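Local structure of N-(5'-phosphoribosyl)anthranilate isomerase (4WUI) at residues M4-C9 and H24-G29; L82-Q87 and P101-A106; F30-T35 and A63-A68. The protein probably catalyses the isomerisation of N-(5-phospho-beta-D-ribosyl)anthranilate to 1-(2-carboxyphenylamino)-1-deoxy-D-ribulose 5-phosphate, the third step from chorismate to tryptophan. All blocks are in the same frame, centred on the assembly; numbering follows the deposited sequence. Where two conformers were deposited one is given.

Overall arrangement
The three contacts follow one another along the chain of a closed eight-stranded TIM barrel; none encloses or crosses another. Interaction 1 closes the first loop, setting strand 5-8 beside strand 27-32 after helix 14-22. Interaction 3 opens at the very next residue, Phe30, passes helix 42-50 and strand 57-62, and brings residues 30-35 to the turn leading into helix 67-77. Interaction 2 then joins strands 81-84 and 103-108 around helix 90-99. Inside the barrel interactions 1 and 2 meet, with Lys7 NZ probably hydrogen-bonded to Gln83 OE1 and Tyr5 packed on Trp104; His85 and Gln87 touch Ala63 of interaction 3.

Interaction 1 of 3, residues M4-C9 and H24-G29; sequences MYIKVC and HVDAIG
Asp26 OD2 is gripped twice: Ile6 N donates to its anti lone pair at 2.8 Å, and a water donates to it at 2.6 Å. That same water also donates to Met4 O, so the carboxylate ties down the start of strand 5-8 both directly and through solvent. In return Asp26 N, in the carbonyl plane, donates to Ile6 O at 2.9 Å, and Ala27 N adds a weaker bond to the same oxygen. Beyond this clasp the regular parallel ladder takes over, with Val8 N bonded to Ala27 O and Gly29 N to Val8 O.

The Asp26 carboxyl group turns back beside its own N (chi1 -57°), which brings OD2 to Ile6 N. Asp26 CB lies over the centre of the Tyr5 ring, 3.6 Å from the centroid, in a CH-pi contact. Tyr5 OH comes within 3.3 Å of Ala27 CB while bonding to Asp57. Next along that face, Lys7 runs its CB, CG and CD past the same methyl.

Tyr5, Lys7 and Ala27 face the barrel interior, where Lys7 NZ forms a salt bridge with Asp176. Val8 CG2 meets Val25 CG1 on the other face. The pair forms a beta-alpha-beta unit with helix 14-22, flanked by strands 174-177 and 57-62.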
loop_
_atom_site.group_PDB
_atom_site.type_symbol
_atom_site.label_atom_id
_atom_site.label_comp_id
_atom_site.label_asym_id
_atom_site.label_seq_id
_atom_site.Cartn_x
_atom_site.Cartn_y
_atom_site.Cartn_z
ATOM N N MET A 4 10.515 -4.808 8.223
ATOM C CA MET A 4 9.478 -3.772 8.146
ATOM C C MET A 4 9.191 -3.523 6.684
ATOM O O MET A 4 9.981 -2.860 6.041
ATOM C CB MET A 4 10.021 -2.463 8.732
ATOM C CG MET A 4 9.223 -1.174 8.386
ATOM S SD MET A 4 7.566 -1.283 8.922
ATOM C CE MET A 4 7.897 -1.803 10.655
ATOM N N TYR A 5 8.126 -4.083 6.146
ATOM C CA TYR A 5 7.843 -3.954 4.715
ATOM C C TYR A 5 7.365 -2.539 4.397
ATOM O O TYR A 5 6.497 -2.035 5.086
ATOM C CB TYR A 5 6.798 -4.976 4.353
ATOM C CG TYR A 5 6.521 -5.220 2.893
ATOM C CD1 TYR A 5 7.121 -6.263 2.202
ATOM C CD2 TYR A 5 5.612 -4.467 2.197
ATOM C CE1 TYR A 5 6.800 -6.572 0.895
ATOM C CE2 TYR A 5 5.287 -4.752 0.878
ATOM C CZ TYR A 5 5.869 -5.823 0.236
ATOM O OH TYR A 5 5.442 -6.113 -1.022
ATOM N N ILE A 6 7.925 -1.921 3.358
ATOM C CA ILE A 6 7.554 -0.556 2.978
ATOM C C ILE A 6 7.007 -0.533 1.558
ATOM O O ILE A 6 7.724 -0.871 0.612
ATOM C CB ILE A 6 8.736 0.416 3.075
ATOM C CG1 ILE A 6 9.245 0.501 4.524
ATOM C CG2 ILE A 6 8.332 1.783 2.548
ATOM C CD1 ILE A 6 10.546 1.306 4.699
ATOM N N LYS A 7 5.750 -0.122 1.435
ATOM C CA LYS A 7 5.113 0.099 0.145
ATOM C C LYS A 7 4.866 1.582 -0.064
ATOM O O LYS A 7 4.303 2.247 0.797
ATOM C CB LYS A 7 3.778 -0.638 0.069
ATOM C CG LYS A 7 3.046 -0.366 -1.254
ATOM C CD LYS A 7 1.982 -1.399 -1.522
ATOM C CE LYS A 7 0.951 -0.969 -2.501
ATOM N NZ LYS A 7 -0.169 -0.248 -1.841
ATOM N N VAL A 8 5.255 2.070 -1.241
ATOM C CA VAL A 8 4.852 3.389 -1.703
ATOM C C VAL A 8 3.772 3.160 -2.752
ATOM O O VAL A 8 3.976 2.422 -3.721
ATOM C CB VAL A 8 6.019 4.181 -2.279
ATOM C CG1 VAL A 8 5.546 5.588 -2.580
ATOM C CG2 VAL A 8 7.199 4.186 -1.288
ATOM N N CYS A 9 2.615 3.769 -2.526
ATOM C CA CYS A 9 1.454 3.527 -3.365
ATOM C C CYS A 9 1.152 4.715 -4.254
ATOM O O CYS A 9 1.399 5.849 -3.899
ATOM C CB CYS A 9 0.233 3.202 -2.502
ATOM S SG CYS A 9 -1.051 2.362 -3.466
ATOM N N HIS A 24 15.274 1.624 -1.917
ATOM C CA HIS A 24 15.113 0.193 -1.661
ATOM C C HIS A 24 13.797 -0.119 -0.966
ATOM O O HIS A 24 13.774 -0.892 -0.003
ATOM C CB HIS A 24 16.327 -0.365 -0.917
ATOM C CG HIS A 24 17.578 -0.208 -1.714
ATOM N ND1 HIS A 24 18.389 0.902 -1.650
ATOM C CD2 HIS A 24 18.073 -0.963 -2.721
ATOM C CE1 HIS A 24 19.396 0.772 -2.502
ATOM N NE2 HIS A 24 19.219 -0.352 -3.172
ATOM N N VAL A 25 12.714 0.459 -1.462
ATOM C CA VAL A 25 11.395 0.077 -0.967
ATOM C C VAL A 25 11.106 -1.377 -1.321
ATOM O O VAL A 25 11.737 -1.989 -2.174
ATOM C CB VAL A 25 10.273 0.994 -1.483
ATOM C CG1 VAL A 25 10.534 2.473 -1.141
ATOM C CG2 VAL A 25 10.010 0.767 -2.972
ATOM N N ASP A 26 10.078 -1.920 -0.679
ATOM C CA ASP A 26 9.668 -3.291 -0.926
ATOM C C ASP A 26 8.573 -3.461 -1.945
ATOM O O ASP A 26 8.454 -4.539 -2.552
ATOM C CB ASP A 26 9.268 -3.946 0.385
ATOM C CG ASP A 26 10.395 -3.894 1.367
ATOM O OD1 ASP A 26 11.463 -4.432 1.083
ATOM O OD2 ASP A 26 10.233 -3.254 2.416
ATOM N N ALA A 27 7.757 -2.420 -2.150
ATOM C CA ALA A 27 6.623 -2.509 -3.081
ATOM C C ALA A 27 6.307 -1.144 -3.635
ATOM O O ALA A 27 6.495 -0.115 -2.959
ATOM C CB ALA A 27 5.378 -3.091 -2.411
ATOM N N ILE A 28 5.776 -1.158 -4.851
ATOM C CA ILE A 28 5.256 0.029 -5.531
ATOM C C ILE A 28 3.850 -0.286 -5.995
ATOM O O ILE A 28 3.622 -1.321 -6.653
ATOM C CB ILE A 28 6.119 0.423 -6.761
ATOM C CG1 ILE A 28 7.464 0.966 -6.314
ATOM C CG2 ILE A 28 5.365 1.417 -7.639
ATOM C CD1 ILE A 28 8.507 1.122 -7.457
ATOM N N GLY A 29 2.900 0.589 -5.662
ATOM C CA GLY A 29 1.542 0.491 -6.153
ATOM C C GLY A 29 1.251 1.395 -7.335
ATOM O O GLY A 29 1.642 2.546 -7.360
HETATM O O HOH W 1 12.020 -2.418 4.101
#

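Interaction 2 of 3, residues L82-Q87 and P101-A106; sequences LQLHGQ and PRVWRA
Gln83 and Trp104 lie side by side on neighbouring strands, their amide and ring planes only 21° apart. The approach is edge to edge: Gln83 OE1 sits near the plane of the indole, 3.6 Å from Trp104 CE3. Gln83 reaches there as an extended chain, its CG anti to the backbone N (chi1 177°). Trp104 instead keeps CG beside its own N, and the indole swings back along the strand with CE3 turned to the amide. Ala106 belongs to this inner face too, its CB 3.3 Å from Leu84 O.

On the opposite face of the sheet the meeting is purely apolar. Leu84 and Val103 cross obliquely, touching through Leu84 CD1 and Val103 CG1 at 3.9 Å. Helix 90-99, the connection between the two strands, packs over both residues.

Four backbone bonds fix this parallel register, running in turn from Leu82 N to Arg102 O, Trp104 N to Leu82 O, Leu84 N to Trp104 O and Ala106 N to Leu84 O, all at 2.9-3.0 Å. Where the ladder ends, a water hydrogen-bonded to Leu84 O and Ala106 O bridges the two strands. Past that point His85 ND1 donates to Gln87 OE1 at 2.6 Å, linking two residues of the loop.

Chemically, polar groups on the inner face are buried among apolar ones, and each named here has a partner. Gln83 OE1 accepts from Lys7 NZ, which settles the amide's rotation, while Trp104 NE1 donates to Glu123. Glu123, outside both segments, also forms a salt bridge with Arg102, so the indole is held through its nitrogen and its far edge rests against the amide oxygen.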
loop_
_atom_site.group_PDB
_atom_site.type_symbol
_atom_site.label_atom_id
_atom_site.label_comp_id
_atom_site.label_asym_id
_atom_site.label_seq_id
_atom_site.Cartn_x
_atom_site.Cartn_y
_atom_site.Cartn_z
ATOM N N LEU A 82 -2.335 -8.186 -6.705
ATOM C CA LEU A 82 -3.597 -7.466 -6.880
ATOM C C LEU A 82 -4.109 -7.010 -5.529
ATOM O O LEU A 82 -4.400 -7.852 -4.670
ATOM C CB LEU A 82 -4.613 -8.379 -7.570
ATOM C CG LEU A 82 -6.024 -7.811 -7.735
ATOM C CD1 LEU A 82 -6.041 -6.543 -8.571
ATOM C CD2 LEU A 82 -6.941 -8.851 -8.362
ATOM N N GLN A 83 -4.212 -5.689 -5.312
ATOM C CA GLN A 83 -4.704 -5.109 -4.083
ATOM C C GLN A 83 -6.114 -4.552 -4.304
ATOM O O GLN A 83 -6.321 -3.699 -5.179
ATOM C CB GLN A 83 -3.774 -3.990 -3.570
ATOM C CG GLN A 83 -4.269 -3.307 -2.332
ATOM C CD GLN A 83 -3.401 -2.155 -1.897
ATOM O OE1 GLN A 83 -2.175 -2.251 -1.908
ATOM N NE2 GLN A 83 -4.026 -1.054 -1.507
ATOM N N LEU A 84 -7.067 -5.025 -3.500
ATOM C CA LEU A 84 -8.467 -4.674 -3.606
ATOM C C LEU A 84 -8.831 -3.699 -2.497
ATOM O O LEU A 84 -8.659 -3.981 -1.309
ATOM C CB LEU A 84 -9.318 -5.941 -3.452
ATOM C CG LEU A 84 -9.023 -7.034 -4.455
ATOM C CD1 LEU A 84 -9.829 -8.287 -4.136
ATOM C CD2 LEU A 84 -9.245 -6.566 -5.869
ATOM N N HIS A 85 -9.378 -2.552 -2.883
ATOM C CA HIS A 85 -9.839 -1.601 -1.892
ATOM C C HIS A 85 -11.095 -2.111 -1.166
ATOM O O HIS A 85 -11.676 -3.150 -1.505
ATOM C CB HIS A 85 -10.120 -0.286 -2.571
ATOM C CG HIS A 85 -9.989 0.908 -1.681
ATOM N ND1 HIS A 85 -11.040 1.763 -1.409
ATOM C CD2 HIS A 85 -8.908 1.430 -1.050
ATOM C CE1 HIS A 85 -10.618 2.751 -0.636
ATOM N NE2 HIS A 85 -9.327 2.568 -0.398
ATOM N N GLY A 86 -11.527 -1.371 -0.158
ATOM C CA GLY A 86 -12.564 -1.845 0.741
ATOM C C GLY A 86 -13.965 -1.953 0.157
ATOM O O GLY A 86 -14.833 -2.588 0.778
ATOM N N GLN A 87 -14.192 -1.392 -1.026
ATOM C CA GLN A 87 -15.479 -1.542 -1.696
ATOM C C GLN A 87 -15.766 -2.976 -2.077
ATOM O O GLN A 87 -16.912 -3.339 -2.247
ATOM C CB GLN A 87 -15.595 -0.657 -2.982
ATOM C CG GLN A 87 -15.597 0.850 -2.801
ATOM C CD GLN A 87 -14.214 1.433 -2.936
ATOM O OE1 GLN A 87 -13.229 0.828 -2.490
ATOM N NE2 GLN A 87 -14.121 2.610 -3.560
ATOM N N PRO A 101 -2.218 -15.331 -7.882
ATOM C CA PRO A 101 -1.342 -15.854 -6.814
ATOM C C PRO A 101 -1.265 -15.022 -5.533
ATOM O O PRO A 101 -1.105 -15.604 -4.448
ATOM C CB PRO A 101 0.038 -15.918 -7.501
ATOM C CG PRO A 101 -0.322 -16.215 -8.913
ATOM C CD PRO A 101 -1.509 -15.346 -9.175
ATOM N N ARG A 102 -1.371 -13.698 -5.647
ATOM C CA ARG A 102 -1.125 -12.781 -4.527
ATOM C C ARG A 102 -2.184 -11.707 -4.519
ATOM O O ARG A 102 -2.204 -10.853 -5.393
ATOM C CB ARG A 102 0.262 -12.156 -4.630
ATOM C CG ARG A 102 1.408 -13.150 -4.754
ATOM C CD ARG A 102 2.764 -12.477 -4.767
ATOM N NE ARG A 102 3.033 -11.864 -3.485
ATOM C CZ ARG A 102 4.026 -11.022 -3.277
ATOM N NH1 ARG A 102 4.902 -10.742 -4.239
ATOM N NH2 ARG A 102 4.149 -10.431 -2.106
ATOM N N VAL A 103 -3.103 -11.801 -3.553
ATOM C CA VAL A 103 -4.214 -10.860 -3.400
ATOM C C VAL A 103 -4.143 -10.214 -2.034
ATOM O O VAL A 103 -3.978 -10.908 -1.022
ATOM C CB VAL A 103 -5.572 -11.539 -3.646
ATOM C CG1 VAL A 103 -6.730 -10.591 -3.363
ATOM C CG2 VAL A 103 -5.627 -12.101 -5.077
ATOM N N TRP A 104 -4.242 -8.892 -2.000
ATOM C CA TRP A 104 -4.266 -8.118 -0.764
ATOM C C TRP A 104 -5.662 -7.528 -0.584
ATOM O O TRP A 104 -6.262 -7.045 -1.532
ATOM C CB TRP A 104 -3.212 -7.026 -0.765
ATOM C CG TRP A 104 -1.800 -7.503 -0.791
ATOM C CD1 TRP A 104 -1.342 -8.774 -0.770
ATOM C CD2 TRP A 104 -0.653 -6.668 -0.789
ATOM N NE1 TRP A 104 0.020 -8.794 -0.779
ATOM C CE2 TRP A 104 0.477 -7.508 -0.777
ATOM C CE3 TRP A 104 -0.479 -5.287 -0.826
ATOM C CZ2 TRP A 104 1.777 -7.006 -0.828
ATOM C CZ3 TRP A 104 0.814 -4.803 -0.852
ATOM C CH2 TRP A 104 1.917 -5.646 -0.873
ATOM N N ARG A 105 -6.148 -7.603 0.649
ATOM C CA ARG A 105 -7.431 -7.091 1.090
ATOM C C ARG A 105 -7.137 -5.755 1.820
ATOM O O ARG A 105 -6.416 -5.724 2.781
ATOM C CB ARG A 105 -8.160 -8.160 2.004
ATOM C CG ARG A 105 -9.503 -7.723 2.572
ATOM C CD ARG A 105 -10.333 -8.845 3.128
ATOM N NE ARG A 105 -9.768 -9.493 4.299
ATOM C CZ ARG A 105 -10.080 -9.232 5.563
ATOM N NH1 ARG A 105 -10.880 -8.247 5.887
ATOM N NH2 ARG A 105 -9.496 -9.931 6.511
ATOM N N ALA A 106 -7.619 -4.627 1.339
ATOM C CA ALA A 106 -7.527 -3.373 2.050
ATOM C C ALA A 106 -8.856 -3.054 2.745
ATOM O O ALA A 106 -9.930 -3.364 2.221
ATOM C CB ALA A 106 -7.134 -2.224 1.098
HETATM O O HOH W 2 -10.563 -5.446 0.195
#

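Interaction 3 of 3, residues F30-T35 and A63-A68; sequences FVHAPT and ATTPIA. With CIT (citric acid), chain D.
His32 and Thr65 reach each other at the ring edge, and the histidine is the side chain to follow. From CB, CG runs anti to the backbone N (chi1 -178°), carrying the ring over towards residues 63-68. CD2 comes first, 3.4 Å from Thr65 OG1, which lies close to the ring plane. On the other branch ND1 turns back to its own side of the fold and bonds to Leu40 O. CE1 then approaches O1 of a bound citrate at 3.2 Å. At the tip NE2 donates to citrate O6 in the plane of the ring, at 2.7 Å and 164°.

Thr65 completes the grip. Its hydroxyl, set beside the backbone N (chi1 -57°), donates to citrate O5 at 2.7 Å, so one carboxylate spans both segments, an oxygen for each residue. Two prolines border the ligand, Pro34 through CG and Pro66 through CD.

Between the backbones a water stitches the segments together: it accepts from Ala63 N and donates to His32 O at 2.6 Å and to Thr65 OG1. A second water accepts from Thr35 N and is hydrogen-bonded to Thr64 OG1. The sole direct apolar touch between side chains is that of Ala33 CB and Ala63 CB, 4.2 Å apart.

The citrate, probably from the crystallisation liquor, lies at the C-terminal end of the strands, where TIM barrels carry their active sites, and may mark a pocket for an anion. The hydrogen-bonded links between residues 30-35 and 63-68 thus run through water or citrate.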
loop_
_atom_site.group_PDB
_atom_site.type_symbol
_atom_site.label_atom_id
_atom_site.label_comp_id
_atom_site.label_asym_id
_atom_site.label_seq_id
_atom_site.Cartn_x
_atom_site.Cartn_y
_atom_site.Cartn_z
ATOM N N PHE A 30 0.523 0.832 -8.289
ATOM C CA PHE A 30 0.009 1.525 -9.474
ATOM C C PHE A 30 -1.506 1.480 -9.380
ATOM O O PHE A 30 -2.101 0.390 -9.369
ATOM C CB PHE A 30 0.499 0.834 -10.747
ATOM C CG PHE A 30 1.998 0.828 -10.888
ATOM C CD1 PHE A 30 2.721 2.024 -10.931
ATOM C CD2 PHE A 30 2.710 -0.358 -10.987
ATOM C CE1 PHE A 30 4.109 2.006 -11.056
ATOM C CE2 PHE A 30 4.107 -0.341 -11.105
ATOM C CZ PHE A 30 4.784 0.834 -11.142
ATOM N N VAL A 31 -2.116 2.651 -9.274
ATOM C CA VAL A 31 -3.540 2.761 -9.046
ATOM C C VAL A 31 -4.309 2.797 -10.356
ATOM O O VAL A 31 -3.996 3.578 -11.251
ATOM C CB VAL A 31 -3.837 4.012 -8.209
ATOM C CG1 VAL A 31 -5.335 4.328 -8.142
ATOM C CG2 VAL A 31 -3.243 3.876 -6.831
ATOM N N HIS A 32 -5.327 1.941 -10.451
ATOM C CA HIS A 32 -6.273 1.946 -11.529
ATOM C C HIS A 32 -7.629 2.130 -10.888
ATOM O O HIS A 32 -8.171 1.203 -10.295
ATOM C CB HIS A 32 -6.225 0.642 -12.311
ATOM C CG HIS A 32 -7.156 0.615 -13.466
ATOM N ND1 HIS A 32 -6.925 1.281 -14.656
ATOM C CD2 HIS A 32 -8.331 -0.023 -13.612
ATOM C CE1 HIS A 32 -7.934 1.069 -15.478
ATOM N NE2 HIS A 32 -8.801 0.284 -14.868
ATOM N N ALA A 33 -8.105 3.370 -10.922
ATOM C CA ALA A 33 -9.293 3.803 -10.159
ATOM C C ALA A 33 -9.624 5.177 -10.705
ATOM O O ALA A 33 -9.011 6.163 -10.319
ATOM C CB ALA A 33 -9.006 3.886 -8.670
ATOM N N PRO A 34 -10.560 5.252 -11.661
ATOM C CA PRO A 34 -10.844 6.526 -12.340
ATOM C C PRO A 34 -11.265 7.676 -11.439
ATOM O O PRO A 34 -11.281 8.823 -11.880
ATOM C CB PRO A 34 -11.973 6.155 -13.312
ATOM C CG PRO A 34 -11.719 4.731 -13.631
ATOM C CD PRO A 34 -11.273 4.134 -12.326
ATOM N N THR A 35 -11.664 7.392 -10.216
ATOM C CA THR A 35 -12.011 8.429 -9.254
ATOM C C THR A 35 -10.809 9.005 -8.514
ATOM O O THR A 35 -10.996 9.914 -7.706
ATOM C CB THR A 35 -13.032 7.902 -8.206
ATOM O OG1 THR A 35 -12.475 6.791 -7.505
ATOM C CG2 THR A 35 -14.304 7.456 -8.895
ATOM N N ALA A 63 -10.289 -0.290 -7.139
ATOM C CA ALA A 63 -11.353 0.131 -6.234
ATOM C C ALA A 63 -12.754 -0.151 -6.765
ATOM O O ALA A 63 -13.610 -0.620 -6.022
ATOM C CB ALA A 63 -11.214 1.621 -5.914
ATOM N N THR A 64 -13.000 0.160 -8.043
ATOM C CA THR A 64 -14.328 0.149 -8.637
ATOM C C THR A 64 -14.388 -0.738 -9.880
ATOM O O THR A 64 -15.401 -0.790 -10.562
ATOM C CB THR A 64 -14.774 1.609 -8.992
ATOM O OG1 THR A 64 -13.768 2.238 -9.773
ATOM C CG2 THR A 64 -15.031 2.401 -7.718
ATOM N N THR A 65 -13.304 -1.417 -10.203
ATOM C CA THR A 65 -13.209 -2.266 -11.385
ATOM C C THR A 65 -13.887 -3.613 -11.082
ATOM O O THR A 65 -13.545 -4.262 -10.111
ATOM C CB THR A 65 -11.738 -2.476 -11.761
ATOM O OG1 THR A 65 -11.092 -1.210 -11.988
ATOM C CG2 THR A 65 -11.591 -3.370 -12.972
ATOM N N PRO A 66 -14.840 -4.069 -11.915
ATOM C CA PRO A 66 -15.437 -5.394 -11.685
ATOM C C PRO A 66 -14.345 -6.437 -11.501
ATOM O O PRO A 66 -13.352 -6.423 -12.226
ATOM C CB PRO A 66 -16.236 -5.647 -12.960
ATOM C CG PRO A 66 -16.608 -4.259 -13.440
ATOM C CD PRO A 66 -15.428 -3.390 -13.092
ATOM N N ILE A 67 -14.523 -7.344 -10.546
ATOM C CA ILE A 67 -13.429 -8.201 -10.143
ATOM C C ILE A 67 -12.854 -9.044 -11.271
ATOM O O ILE A 67 -11.643 -9.218 -11.329
ATOM C CB ILE A 67 -13.819 -9.057 -8.890
ATOM C CG1 ILE A 67 -12.588 -9.711 -8.246
ATOM C CG2 ILE A 67 -14.876 -10.089 -9.220
ATOM C CD1 ILE A 67 -11.591 -8.716 -7.696
ATOM N N ALA A 68 -13.672 -9.549 -12.190
ATOM C CA ALA A 68 -13.113 -10.317 -13.291
ATOM C C ALA A 68 -12.204 -9.445 -14.186
ATOM O O ALA A 68 -11.177 -9.913 -14.694
ATOM C CB ALA A 68 -14.225 -10.968 -14.108
HETATM C C1 CIT D . -12.021 2.486 -16.442
HETATM O O1 CIT D . -10.879 2.135 -16.121
HETATM O O2 CIT D . -12.220 3.595 -16.981
HETATM C C2 CIT D . -13.246 1.679 -16.212
HETATM C C3 CIT D . -13.040 0.175 -16.332
HETATM O O7 CIT D . -12.534 -0.196 -17.640
HETATM C C4 CIT D . -14.437 -0.388 -16.132
HETATM C C5 CIT D . -14.473 -1.834 -16.560
HETATM O O3 CIT D . -13.693 -2.659 -16.061
HETATM O O4 CIT D . -15.279 -2.247 -17.423
HETATM C C6 CIT D . -12.097 -0.314 -15.255
HETATM O O5 CIT D . -12.359 -0.111 -14.049
HETATM O O6 CIT D . -11.055 -0.928 -15.607
HETATM O O HOH W 3 -10.699 0.510 -9.922
HETATM O O HOH W 4 -12.259 4.582 -9.141
#